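Local coordinates for protein D-alanyl transferase DltD (PDB 6O93) that probably transfers D-alanine to lipoteichoic acid during Gram-positive cell-wall biogenesis, at residues H56-S61 with Y68-L73. Numbering follows the deposited sequence.
Sequences HPSVLS and YRPFLL
The backbone oxygen of S61 sits over the centre of one face of the R69 guanidinium, 3.4 Å from CZ, and receives none of its N-H groups; NH1 bonds in the guanidinium plane to Y68 O, and also to R66 O, while NH2 forms a salt bridge with E62. A bend at chi2 folds the arginine back against the helix, where CD touches S61 CB. At the other end, one face of the H56 ring carries P57 CD, offset toward the rim, and S58 CA lies in plane at its edge, while L72 CD1 approaches CE1 obliquely at 3.9 Å. ND1 takes the N-H of S58 (3.1 Å, 160°) nearly in the ring plane, capping the first turn of the helix; chi1 of -169°, which sets CG beside the carbonyl carbon, swings the imidazole round to that amide. NE2 is bonded to L49 O, so both ring nitrogens are engaged, and F52 stacks on the ring. Helix 57-63 here covers strand 69-73, its residues 57-61 running at 155° to the strand, as the connection of a beta-alpha-beta crossover that leads from strand 40-44 to this outermost strand of the parallel sheet, consistent with the SGNH-hydrolase clan of DltD. P70 points from the strand toward the helix: its CG packs on P57 CB at 4.0 Å, and its CD meets S61 OG. That hydroxyl donates to P57 O (2.9 Å) from the face of the carbonyl opposite the one used by S61 N, and also lies 3.7 Å from Y68 CE1, whose ring reaches on to D363 through OH. No direct hydrogen bond links residues 56-61 to residues 68-73; instead, a water bridges S58 OG and P70 O, donating to the latter at 2.6 Å.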
# COMPACT_ATOMS: atom_id res chain seq x y z
N HIS A 56 -8.83 -0.49 14.22
CA HIS A 56 -8.52 -0.35 12.80
C HIS A 56 -9.33 0.80 12.21
O HIS A 56 -10.50 0.98 12.56
CB HIS A 56 -8.83 -1.66 12.08
CG HIS A 56 -8.30 -1.73 10.68
ND1 HIS A 56 -8.93 -1.12 9.61
CD2 HIS A 56 -7.22 -2.37 10.17
CE1 HIS A 56 -8.25 -1.36 8.51
NE2 HIS A 56 -7.21 -2.12 8.82
N PRO A 57 -8.74 1.60 11.31
CA PRO A 57 -9.49 2.74 10.76
C PRO A 57 -10.81 2.37 10.12
O PRO A 57 -11.76 3.17 10.18
CB PRO A 57 -8.51 3.33 9.73
CG PRO A 57 -7.16 2.93 10.23
CD PRO A 57 -7.34 1.57 10.84
N SER A 58 -10.92 1.20 9.50
CA SER A 58 -12.19 0.78 8.92
C SER A 58 -13.27 0.62 9.98
O SER A 58 -14.45 0.89 9.71
CB SER A 58 -12.02 -0.53 8.15
OG SER A 58 -11.20 -0.35 7.00
N VAL A 59 -12.89 0.19 11.18
CA VAL A 59 -13.87 -0.01 12.24
C VAL A 59 -14.20 1.31 12.94
O VAL A 59 -15.37 1.61 13.20
CB VAL A 59 -13.36 -1.06 13.25
CG1 VAL A 59 -14.39 -1.29 14.34
CG2 VAL A 59 -13.04 -2.36 12.53
N LEU A 60 -13.18 2.11 13.24
CA LEU A 60 -13.41 3.38 13.91
C LEU A 60 -14.23 4.32 13.04
O LEU A 60 -15.10 5.05 13.54
CB LEU A 60 -12.07 4.03 14.28
CG LEU A 60 -11.22 3.27 15.31
CD1 LEU A 60 -9.84 3.87 15.44
CD2 LEU A 60 -11.91 3.24 16.66
N SER A 61 -13.98 4.32 11.72
CA SER A 61 -14.73 5.20 10.83
C SER A 61 -16.20 4.82 10.78
O SER A 61 -17.07 5.69 10.74
CB SER A 61 -14.12 5.18 9.43
OG SER A 61 -12.84 5.77 9.42
N TYR A 68 -16.19 9.79 5.76
CA TYR A 68 -15.34 9.04 4.85
C TYR A 68 -15.17 7.63 5.40
O TYR A 68 -15.39 7.37 6.58
CB TYR A 68 -13.96 9.70 4.68
CG TYR A 68 -13.11 9.63 5.93
CD1 TYR A 68 -12.25 8.57 6.16
CD2 TYR A 68 -13.17 10.64 6.89
CE1 TYR A 68 -11.47 8.50 7.30
CE2 TYR A 68 -12.40 10.58 8.03
CZ TYR A 68 -11.55 9.51 8.23
OH TYR A 68 -10.79 9.45 9.37
N ARG A 69 -14.77 6.72 4.51
CA ARG A 69 -14.43 5.36 4.89
C ARG A 69 -13.14 4.99 4.18
O ARG A 69 -12.92 5.42 3.04
CB ARG A 69 -15.52 4.35 4.51
CG ARG A 69 -16.85 4.56 5.23
CD ARG A 69 -16.74 4.25 6.71
NE ARG A 69 -18.05 4.31 7.37
CZ ARG A 69 -18.66 5.44 7.71
NH1 ARG A 69 -18.10 6.61 7.46
NH2 ARG A 69 -19.85 5.39 8.31
N PRO A 70 -12.26 4.23 4.82
CA PRO A 70 -11.10 3.70 4.09
C PRO A 70 -11.54 2.72 3.01
O PRO A 70 -12.56 2.04 3.12
CB PRO A 70 -10.28 2.99 5.17
CG PRO A 70 -10.75 3.58 6.46
CD PRO A 70 -12.19 3.91 6.25
N PHE A 71 -10.75 2.66 1.94
CA PHE A 71 -10.90 1.63 0.92
C PHE A 71 -9.55 0.92 0.82
O PHE A 71 -8.61 1.45 0.21
CB PHE A 71 -11.33 2.21 -0.42
CG PHE A 71 -11.93 1.19 -1.36
CD1 PHE A 71 -11.12 0.25 -1.99
CD2 PHE A 71 -13.29 1.16 -1.59
CE1 PHE A 71 -11.67 -0.69 -2.83
CE2 PHE A 71 -13.84 0.22 -2.44
CZ PHE A 71 -13.03 -0.71 -3.06
N LEU A 72 -9.45 -0.26 1.42
CA LEU A 72 -8.18 -0.95 1.55
C LEU A 72 -7.74 -1.50 0.19
O LEU A 72 -8.47 -2.28 -0.44
CB LEU A 72 -8.30 -2.07 2.58
CG LEU A 72 -8.86 -1.64 3.94
CD1 LEU A 72 -8.85 -2.80 4.94
CD2 LEU A 72 -8.09 -0.46 4.50
N LEU A 73 -6.56 -1.09 -0.26
CA LEU A 73 -6.02 -1.51 -1.55
C LEU A 73 -4.62 -2.06 -1.32
O LEU A 73 -3.66 -1.30 -1.14
CB LEU A 73 -6.00 -0.35 -2.54
CG LEU A 73 -7.37 0.23 -2.90
CD1 LEU A 73 -7.22 1.54 -3.66
CD2 LEU A 73 -8.17 -0.77 -3.72
O HOH W 1 -13.14 0.69 5.29